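PDB 2QYB: membrane protein, putative, which is of uncertain function, a putative membrane protein of the sodium:solute symporter family, possibly with transporter and phosphatase activities, represented here by its GAF domain. Local coordinates for residues H112-R117 against F123-V128; N27-E32 against N143-L148; L35-I40 against G61-D66. One frame throughout, in Å; residues are numbered along the deposited sequence.

Overall arrangement
The three contacts all lie in one GAF domain, built on an antiparallel sheet in the order 49-56, 37-43, 124-130, 109-115, 85-87. Contact 1 is the hairpin of strands 109-115 and 124-130. Contact 3 sets strand 37-43, the neighbour of 124-130, against the loop 61-66. Contact 2 joins helices 10-32 and 139-158, which pack on the sheet face bearing Ile113 and Leu126. Along the chain, contact 2 spans both others, and contact 3 closes before contact 1 opens. The centres are about 12 to 15 Å apart. Leu126 of contact 1 touches Leu148 of contact 2, so hairpin and helices share one apolar core.

Contact 1: residues H112-R117 against F123-V128; sequences HIPISR and FGILSV
Ile113 and Leu126 lie side by side and point the same way, off the sheet face that helix 139-158 covers. CD1 of Ile113 reaches CG of Leu126 at 4.1 Å. Their backbones form an antiparallel hydrogen-bonded pair. Ile113 N donates to Leu126 O at 2.8 Å, and Leu126 N returns a nearly straight bond to Ile113 O, 167° at the hydrogen.

Pro114 and Ile125 form a non-hydrogen-bonded pair with side chains on the other face. CD1 of Ile125 reaches across to the backbone of Pro114, 3.6 Å from its CA. Both torsions of Ile125 are near -65°, and this fold of the chain carries the methyl across to the neighbouring strand.

Near the hairpin turn the pairing is a classic beta bulge, with Phe123 and Gly124 both opposite Ile115. Ile115 O accepts from Phe123 N at 2.9 Å and also sits over the centre of the Phe123 ring, 4.0 Å above its plane. The Phe123 side chain crosses that of Ile115 at about a right angle. Ile115 CG2 meets CE2 of the ring at 3.8 Å, and CD1 reaches Leu126 CB at 4.1 Å. An alanine here would lack CG2 and CD1, and would probably leave Phe123 CE2 and Leu126 CB each without this apolar partner.

The paired N-H and C=O groups satisfy each other in a buried place. Ile113 and Ile115 turn to helix 139-158 and Ile125 to helix 74-81, so backbone bonds hold the hairpin while apolar side chains pack on both its faces.

Contact 2: residues N27-E32 against N143-L148; sequences NLLLKE and NLLESL
Leu29 of helix 10-32 meets Leu148 of helix 139-158 through the branched end of its side chain. The CD1 methyl of Leu148 sits against both CG and CD1 of Leu29, at 3.8 Å from each. The two side chains cross obliquely.

Leu148 has CG anti to the backbone N (chi1 -160°), and this stretches the chain out toward helix 10-32. Leu29 is less regular. Its chi1 of -149° falls well short of a fully staggered anti position. Its CD2 methyl faces Leu145, one turn before Leu148, and lies 4.2 Å from Leu145 CD2. One leucine of the first helix therefore touches two leucines spaced three residues apart on the second.

The backbones stay well separated, with 9.0 Å between the CA atoms of Leu29 and Leu148. Contact is made by side-chain ends alone. Leu29 also touches Leu35 and Ala38, and Leu148 reaches Leu126 of strand 124-130. Leu145 packs on Phe137.

No hydrogen bond crosses between the segments. The contact is purely dispersive and hydrophobic, made where helices 10-32 and 139-158, the two long helices, lie over the same sheet. It buries apolar surface but, being without polar bonds, probably sets little of the helices' orientation by itself.

Contact 3: residues L35-I40 against G61-D66; sequences LDLAVI and GIAGKD
A type I beta turn, Gly61 to Gly64, in the loop after strand 49-56 lies over strand 37-43 of the GAF domain sheet. In GAF domains generally, this side of the sheet is where a ligand pocket forms when there is one; whether this domain binds a ligand is not known. The turn is closed by a backbone bond from Gly64 N to Gly61 O, 3.1 Å long.

Ala63, in the turn, carries the contact. Its CB points toward the strand and meets the CD2 methyl of Leu37 at 3.8 Å. With CG anti to the backbone N (chi1 179°), Leu37 extends from the strand to the turn. A second touch is made by Val39, two residues on and on the same face. Its CG2 methyl comes to 3.9 Å from Ala63 O. That is a van der Waals contact beside a polar atom, and no hydrogen bond joins the two segments. The oxygen has a polar partner nonetheless: Arg41 NH2 is hydrogen-bonded to both Ala63 O and Lys65 O, so one guanidinium end ties two carbonyls of the loop to the strand that Leu37 and Val39 belong to.

Asp66, at the end of this segment, pairs with Arg50 and Val51 of strand 49-56. The turn lies over strands 37-43 and 124-130, where Phe129 touches Ala63 and Leu37 alike, while Ala38 and Ile40 face the opposite way, onto helix 10-32.

Contact 1: residues H112-R117 against F123-V128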
loop_
_atom_site.group_PDB
_atom_site.type_symbol
_atom_site.label_atom_id
_atom_site.label_comp_id
_atom_site.label_asym_id
_atom_site.label_seq_id
_atom_site.Cartn_x
_atom_site.Cartn_y
_atom_site.Cartn_z
ATOM N N HIS A 112 -3.755 -15.497 -13.881
ATOM C CA HIS A 112 -2.496 -14.760 -13.982
ATOM C C HIS A 112 -2.371 -14.128 -15.364
ATOM O O HIS A 112 -2.445 -14.815 -16.365
ATOM C CB HIS A 112 -1.300 -15.671 -13.675
ATOM C CG HIS A 112 -1.302 -16.210 -12.281
ATOM N ND1 HIS A 112 -1.621 -17.520 -11.976
ATOM C CD2 HIS A 112 -1.027 -15.611 -11.105
ATOM C CE1 HIS A 112 -1.533 -17.704 -10.670
ATOM N NE2 HIS A 112 -1.168 -16.561 -10.118
ATOM N N ILE A 113 -2.148 -12.810 -15.391
ATOM C CA ILE A 113 -2.201 -12.012 -16.600
ATOM C C ILE A 113 -0.907 -11.266 -16.737
ATOM O O ILE A 113 -0.553 -10.475 -15.858
ATOM C CB ILE A 113 -3.356 -10.985 -16.559
ATOM C CG1 ILE A 113 -4.703 -11.700 -16.305
ATOM C CG2 ILE A 113 -3.371 -10.110 -17.855
ATOM C CD1 ILE A 113 -5.213 -11.394 -14.909
ATOM N N PRO A 114 -0.195 -11.479 -17.855
ATOM C CA PRO A 114 1.070 -10.776 -18.047
ATOM C C PRO A 114 0.878 -9.273 -18.139
ATOM O O PRO A 114 -0.180 -8.780 -18.622
ATOM C CB PRO A 114 1.598 -11.346 -19.374
ATOM C CG PRO A 114 0.898 -12.607 -19.572
ATOM C CD PRO A 114 -0.493 -12.351 -18.997
ATOM N N ILE A 115 1.864 -8.549 -17.628
ATOM C CA ILE A 115 1.843 -7.084 -17.672
ATOM C C ILE A 115 2.946 -6.692 -18.672
ATOM O O ILE A 115 4.142 -6.881 -18.423
ATOM C CB ILE A 115 2.047 -6.456 -16.302
ATOM C CG1 ILE A 115 0.891 -6.771 -15.359
ATOM C CG2 ILE A 115 2.235 -4.922 -16.419
ATOM C CD1 ILE A 115 1.182 -6.258 -13.915
ATOM N N SER A 116 2.512 -6.230 -19.833
ATOM C CA SER A 116 3.418 -5.894 -20.904
ATOM C C SER A 116 2.816 -4.808 -21.756
ATOM O O SER A 116 1.601 -4.702 -21.935
ATOM C CB SER A 116 3.682 -7.101 -21.805
ATOM O OG SER A 116 2.449 -7.676 -22.212
ATOM N N ARG A 117 3.700 -3.999 -22.295
ATOM C CA ARG A 117 3.326 -3.153 -23.393
ATOM C C ARG A 117 3.138 -4.045 -24.643
ATOM O O ARG A 117 3.804 -5.085 -24.796
ATOM C CB ARG A 117 4.405 -2.107 -23.572
ATOM C CG ARG A 117 3.980 -0.949 -24.361
ATOM C CD ARG A 117 3.037 -0.023 -23.612
ATOM N NE ARG A 117 2.776 1.171 -24.440
ATOM C CZ ARG A 117 1.992 1.207 -25.530
ATOM N NH1 ARG A 117 1.356 0.110 -25.962
ATOM N NH2 ARG A 117 1.830 2.361 -26.198
ATOM N N PHE A 123 6.927 -7.470 -18.078
ATOM C CA PHE A 123 7.754 -7.076 -16.955
ATOM C C PHE A 123 7.106 -7.266 -15.578
ATOM O O PHE A 123 7.674 -6.843 -14.560
ATOM C CB PHE A 123 8.298 -5.655 -17.138
ATOM C CG PHE A 123 7.256 -4.602 -17.371
ATOM C CD1 PHE A 123 7.134 -4.002 -18.622
ATOM C CD2 PHE A 123 6.464 -4.152 -16.351
ATOM C CE1 PHE A 123 6.207 -3.005 -18.847
ATOM C CE2 PHE A 123 5.539 -3.150 -16.578
ATOM C CZ PHE A 123 5.410 -2.590 -17.817
ATOM N N GLY A 124 5.957 -7.950 -15.584
ATOM C CA GLY A 124 5.226 -8.329 -14.395
ATOM C C GLY A 124 4.020 -9.220 -14.658
ATOM O O GLY A 124 3.723 -9.568 -15.797
ATOM N N ILE A 125 3.350 -9.603 -13.563
ATOM C CA ILE A 125 2.109 -10.375 -13.569
ATOM C C ILE A 125 1.015 -9.715 -12.689
ATOM O O ILE A 125 1.261 -9.295 -11.599
ATOM C CB ILE A 125 2.360 -11.815 -13.082
ATOM C CG1 ILE A 125 3.273 -12.556 -14.086
ATOM C CG2 ILE A 125 1.072 -12.587 -12.965
ATOM C CD1 ILE A 125 2.658 -12.797 -15.516
ATOM N N LEU A 126 -0.182 -9.626 -13.216
ATOM C CA LEU A 126 -1.339 -9.298 -12.461
ATOM C C LEU A 126 -2.022 -10.622 -12.140
ATOM O O LEU A 126 -2.438 -11.298 -13.051
ATOM C CB LEU A 126 -2.272 -8.382 -13.293
ATOM C CG LEU A 126 -3.690 -8.202 -12.762
ATOM C CD1 LEU A 126 -3.631 -7.564 -11.338
ATOM C CD2 LEU A 126 -4.660 -7.439 -13.766
ATOM N N SER A 127 -2.102 -10.982 -10.855
ATOM C CA SER A 127 -2.710 -12.238 -10.385
ATOM C C SER A 127 -3.980 -11.902 -9.643
ATOM O O SER A 127 -3.967 -11.016 -8.802
ATOM C CB SER A 127 -1.778 -12.990 -9.411
ATOM O OG SER A 127 -0.432 -13.081 -9.907
ATOM N N VAL A 128 -5.067 -12.615 -9.904
ATOM C CA VAL A 128 -6.345 -12.339 -9.221
ATOM C C VAL A 128 -7.065 -13.608 -8.779
ATOM O O VAL A 128 -7.056 -14.620 -9.456
ATOM C CB VAL A 128 -7.286 -11.513 -10.131
ATOM C CG1 VAL A 128 -6.604 -10.213 -10.536
ATOM C CG2 VAL A 128 -7.657 -12.286 -11.400
#

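Contact 2: residues N27-E32 against N143-L148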
loop_
_atom_site.group_PDB
_atom_site.type_symbol
_atom_site.label_atom_id
_atom_site.label_comp_id
_atom_site.label_asym_id
_atom_site.label_seq_id
_atom_site.Cartn_x
_atom_site.Cartn_y
_atom_site.Cartn_z
ATOM N N ASN A 27 -7.816 -1.826 -5.772
ATOM C CA ASN A 27 -8.978 -1.492 -4.910
ATOM C C ASN A 27 -10.254 -1.310 -5.715
ATOM O O ASN A 27 -11.309 -1.781 -5.331
ATOM C CB ASN A 27 -8.713 -0.219 -4.099
ATOM C CG ASN A 27 -7.528 -0.370 -3.056
ATOM O OD1 ASN A 27 -7.156 -1.478 -2.616
ATOM N ND2 ASN A 27 -6.979 0.771 -2.646
ATOM N N LEU A 28 -10.187 -0.636 -6.857
ATOM C CA LEU A 28 -11.429 -0.430 -7.676
ATOM C C LEU A 28 -11.893 -1.754 -8.293
ATOM O O LEU A 28 -13.072 -2.089 -8.324
ATOM C CB LEU A 28 -11.219 0.631 -8.748
ATOM C CG LEU A 28 -10.980 2.104 -8.355
ATOM C CD1 LEU A 28 -10.542 2.846 -9.604
ATOM C CD2 LEU A 28 -12.184 2.821 -7.741
ATOM N N LEU A 29 -10.945 -2.536 -8.762
ATOM C CA LEU A 29 -11.217 -3.894 -9.287
ATOM C C LEU A 29 -11.948 -4.763 -8.256
ATOM O O LEU A 29 -12.906 -5.448 -8.585
ATOM C CB LEU A 29 -9.885 -4.539 -9.584
ATOM C CG LEU A 29 -9.619 -5.569 -10.671
ATOM C CD1 LEU A 29 -8.423 -6.482 -10.156
ATOM C CD2 LEU A 29 -10.787 -6.327 -11.057
ATOM N N LEU A 30 -11.489 -4.737 -7.002
ATOM C CA LEU A 30 -12.083 -5.608 -5.974
ATOM C C LEU A 30 -13.462 -5.088 -5.608
ATOM O O LEU A 30 -14.368 -5.867 -5.447
ATOM C CB LEU A 30 -11.162 -5.810 -4.741
ATOM C CG LEU A 30 -10.320 -7.093 -4.850
ATOM C CD1 LEU A 30 -9.591 -7.101 -6.192
ATOM C CD2 LEU A 30 -9.302 -7.339 -3.665
ATOM N N LYS A 31 -13.637 -3.772 -5.559
ATOM C CA LYS A 31 -14.976 -3.175 -5.421
ATOM C C LYS A 31 -15.964 -3.628 -6.516
ATOM O O LYS A 31 -17.106 -3.936 -6.220
ATOM C CB LYS A 31 -14.892 -1.647 -5.448
ATOM C CG LYS A 31 -14.792 -0.967 -4.097
ATOM C CD LYS A 31 -16.089 -0.243 -3.707
ATOM C CE LYS A 31 -16.496 0.906 -4.700
ATOM N NZ LYS A 31 -15.359 1.807 -5.178
ATOM N N GLU A 32 -15.536 -3.616 -7.775
ATOM C CA GLU A 32 -16.476 -3.785 -8.894
ATOM C C GLU A 32 -16.785 -5.279 -9.147
ATOM O O GLU A 32 -17.841 -5.632 -9.694
ATOM C CB GLU A 32 -15.917 -3.122 -10.166
ATOM C CG GLU A 32 -16.898 -3.160 -11.384
ATOM C CD GLU A 32 -16.444 -2.350 -12.612
ATOM O OE1 GLU A 32 -15.581 -1.485 -12.435
ATOM O OE2 GLU A 32 -16.949 -2.576 -13.750
ATOM N N ASN A 143 -11.050 -9.972 -21.037
ATOM C CA ASN A 143 -10.857 -8.778 -21.824
ATOM C C ASN A 143 -10.472 -7.615 -20.888
ATOM O O ASN A 143 -9.483 -6.917 -21.090
ATOM C CB ASN A 143 -12.161 -8.408 -22.560
ATOM C CG ASN A 143 -12.324 -9.079 -23.943
ATOM O OD1 ASN A 143 -13.322 -8.811 -24.651
ATOM N ND2 ASN A 143 -11.371 -9.938 -24.328
ATOM N N LEU A 144 -11.286 -7.418 -19.864
ATOM C CA LEU A 144 -11.151 -6.298 -18.977
ATOM C C LEU A 144 -9.839 -6.374 -18.181
ATOM O O LEU A 144 -9.169 -5.358 -17.998
ATOM C CB LEU A 144 -12.394 -6.179 -18.063
ATOM C CG LEU A 144 -12.344 -5.126 -16.937
ATOM C CD1 LEU A 144 -13.650 -4.328 -16.770
ATOM C CD2 LEU A 144 -11.951 -5.752 -15.580
ATOM N N LEU A 145 -9.452 -7.581 -17.762
ATOM C CA LEU A 145 -8.188 -7.767 -17.017
ATOM C C LEU A 145 -6.957 -7.418 -17.867
ATOM O O LEU A 145 -6.005 -6.801 -17.394
ATOM C CB LEU A 145 -8.090 -9.198 -16.476
ATOM C CG LEU A 145 -9.166 -9.474 -15.428
ATOM C CD1 LEU A 145 -9.250 -10.963 -15.112
ATOM C CD2 LEU A 145 -9.007 -8.565 -14.139
ATOM N N GLU A 146 -7.005 -7.808 -19.129
ATOM C CA GLU A 146 -5.949 -7.480 -20.054
ATOM C C GLU A 146 -5.932 -5.984 -20.298
ATOM O O GLU A 146 -4.864 -5.400 -20.491
ATOM C CB GLU A 146 -6.139 -8.233 -21.378
ATOM C CG GLU A 146 -5.857 -9.695 -21.231
ATOM C CD GLU A 146 -5.919 -10.454 -22.562
ATOM O OE1 GLU A 146 -7.069 -10.721 -23.061
ATOM O OE2 GLU A 146 -4.798 -10.804 -23.086
ATOM N N SER A 147 -7.092 -5.341 -20.265
ATOM C CA SER A 147 -7.090 -3.866 -20.401
ATOM C C SER A 147 -6.463 -3.250 -19.139
ATOM O O SER A 147 -5.558 -2.405 -19.212
ATOM C CB SER A 147 -8.490 -3.280 -20.620
ATOM O OG SER A 147 -8.949 -3.548 -21.916
ATOM N N LEU A 148 -6.926 -3.690 -17.984
ATOM C CA LEU A 148 -6.320 -3.239 -16.753
ATOM C C LEU A 148 -4.764 -3.412 -16.853
ATOM O O LEU A 148 -3.996 -2.501 -16.509
ATOM C CB LEU A 148 -6.925 -4.016 -15.553
ATOM C CG LEU A 148 -6.845 -3.471 -14.084
ATOM C CD1 LEU A 148 -6.881 -4.590 -13.090
ATOM C CD2 LEU A 148 -5.699 -2.481 -13.729
#

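Contact 3: residues L35-I40 against G61-D66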
loop_
_atom_site.group_PDB
_atom_site.type_symbol
_atom_site.label_atom_id
_atom_site.label_comp_id
_atom_site.label_asym_id
_atom_site.label_seq_id
_atom_site.Cartn_x
_atom_site.Cartn_y
_atom_site.Cartn_z
ATOM N N LEU A 35 -13.890 -10.589 -6.936
ATOM C CA LEU A 35 -12.527 -10.984 -6.645
ATOM C C LEU A 35 -12.297 -10.666 -5.174
ATOM O O LEU A 35 -12.851 -9.687 -4.646
ATOM C CB LEU A 35 -11.546 -10.176 -7.479
ATOM C CG LEU A 35 -11.519 -10.536 -8.949
ATOM C CD1 LEU A 35 -10.715 -9.493 -9.690
ATOM C CD2 LEU A 35 -10.975 -11.970 -9.165
ATOM N N ASP A 36 -11.481 -11.472 -4.520
ATOM C CA ASP A 36 -11.199 -11.276 -3.117
ATOM C C ASP A 36 -9.744 -10.933 -2.901
ATOM O O ASP A 36 -9.389 -10.463 -1.830
ATOM C CB ASP A 36 -11.523 -12.547 -2.341
ATOM C CG ASP A 36 -12.979 -12.857 -2.359
ATOM O OD1 ASP A 36 -13.721 -12.175 -1.628
ATOM O OD2 ASP A 36 -13.395 -13.763 -3.110
ATOM N N LEU A 37 -8.893 -11.167 -3.894
ATOM C CA LEU A 37 -7.478 -10.790 -3.762
ATOM C C LEU A 37 -6.938 -10.524 -5.146
ATOM O O LEU A 37 -7.377 -11.160 -6.088
ATOM C CB LEU A 37 -6.676 -11.889 -3.054
ATOM C CG LEU A 37 -5.163 -11.669 -2.857
ATOM C CD1 LEU A 37 -4.785 -10.508 -1.916
ATOM C CD2 LEU A 37 -4.565 -12.986 -2.327
ATOM N N ALA A 38 -6.029 -9.544 -5.230
ATOM C CA ALA A 38 -5.369 -9.146 -6.454
ATOM C C ALA A 38 -3.945 -8.772 -6.083
ATOM O O ALA A 38 -3.730 -8.090 -5.104
ATOM C CB ALA A 38 -6.100 -7.929 -7.140
ATOM N N VAL A 39 -2.981 -9.185 -6.890
ATOM C CA VAL A 39 -1.580 -8.907 -6.621
ATOM C C VAL A 39 -0.946 -8.431 -7.939
ATOM O O VAL A 39 -1.242 -8.974 -8.985
ATOM C CB VAL A 39 -0.811 -10.173 -6.019
ATOM C CG1 VAL A 39 0.566 -9.817 -5.566
ATOM C CG2 VAL A 39 -1.563 -10.807 -4.857
ATOM N N ILE A 40 -0.135 -7.379 -7.882
ATOM C CA ILE A 40 0.792 -7.027 -8.980
ATOM C C ILE A 40 2.232 -7.413 -8.533
ATOM O O ILE A 40 2.665 -7.042 -7.451
ATOM C CB ILE A 40 0.736 -5.523 -9.317
ATOM C CG1 ILE A 40 -0.596 -5.166 -9.971
ATOM C CG2 ILE A 40 1.903 -5.101 -10.216
ATOM C CD1 ILE A 40 -0.978 -3.699 -9.806
ATOM N N GLY A 61 -0.441 -15.346 3.077
ATOM C CA GLY A 61 -0.478 -16.790 2.764
ATOM C C GLY A 61 -0.027 -17.171 1.343
ATOM O O GLY A 61 0.925 -16.585 0.797
ATOM N N ILE A 62 -0.731 -18.158 0.770
ATOM C CA ILE A 62 -0.281 -18.950 -0.394
ATOM C C ILE A 62 -0.064 -18.128 -1.659
ATOM O O ILE A 62 0.872 -18.390 -2.431
ATOM C CB ILE A 62 -1.293 -20.117 -0.740
ATOM C CG1 ILE A 62 -0.588 -21.291 -1.414
ATOM C CG2 ILE A 62 -2.448 -19.621 -1.624
ATOM C CD1 ILE A 62 0.158 -22.137 -0.423
ATOM N N ALA A 63 -0.939 -17.140 -1.853
ATOM C CA ALA A 63 -0.952 -16.317 -3.038
ATOM C C ALA A 63 -0.034 -15.086 -2.907
ATOM O O ALA A 63 -0.035 -14.226 -3.795
ATOM C CB ALA A 63 -2.401 -15.895 -3.336
ATOM N N GLY A 64 0.799 -15.024 -1.860
ATOM C CA GLY A 64 1.472 -13.755 -1.504
ATOM C C GLY A 64 2.997 -13.533 -1.603
ATOM O O GLY A 64 3.498 -12.410 -1.209
ATOM N N LYS A 65 3.748 -14.533 -2.092
ATOM C CA LYS A 65 5.222 -14.449 -2.039
ATOM C C LYS A 65 5.882 -13.880 -3.310
ATOM O O LYS A 65 5.251 -13.693 -4.317
ATOM C CB LYS A 65 5.818 -15.820 -1.711
ATOM C CG LYS A 65 5.363 -16.350 -0.353
ATOM C CD LYS A 65 5.460 -17.856 -0.258
ATOM C CE LYS A 65 5.068 -18.347 1.126
ATOM N NZ LYS A 65 5.970 -19.444 1.612
ATOM N N ASP A 66 7.184 -13.642 -3.246
ATOM C CA ASP A 66 7.953 -13.311 -4.422
ATOM C C ASP A 66 8.308 -14.575 -5.219
ATOM O O ASP A 66 8.541 -15.629 -4.620
ATOM C CB ASP A 66 9.208 -12.551 -3.985
ATOM C CG ASP A 66 8.886 -11.178 -3.402
ATOM O OD1 ASP A 66 7.731 -10.697 -3.529
ATOM O OD2 ASP A 66 9.808 -10.588 -2.818
#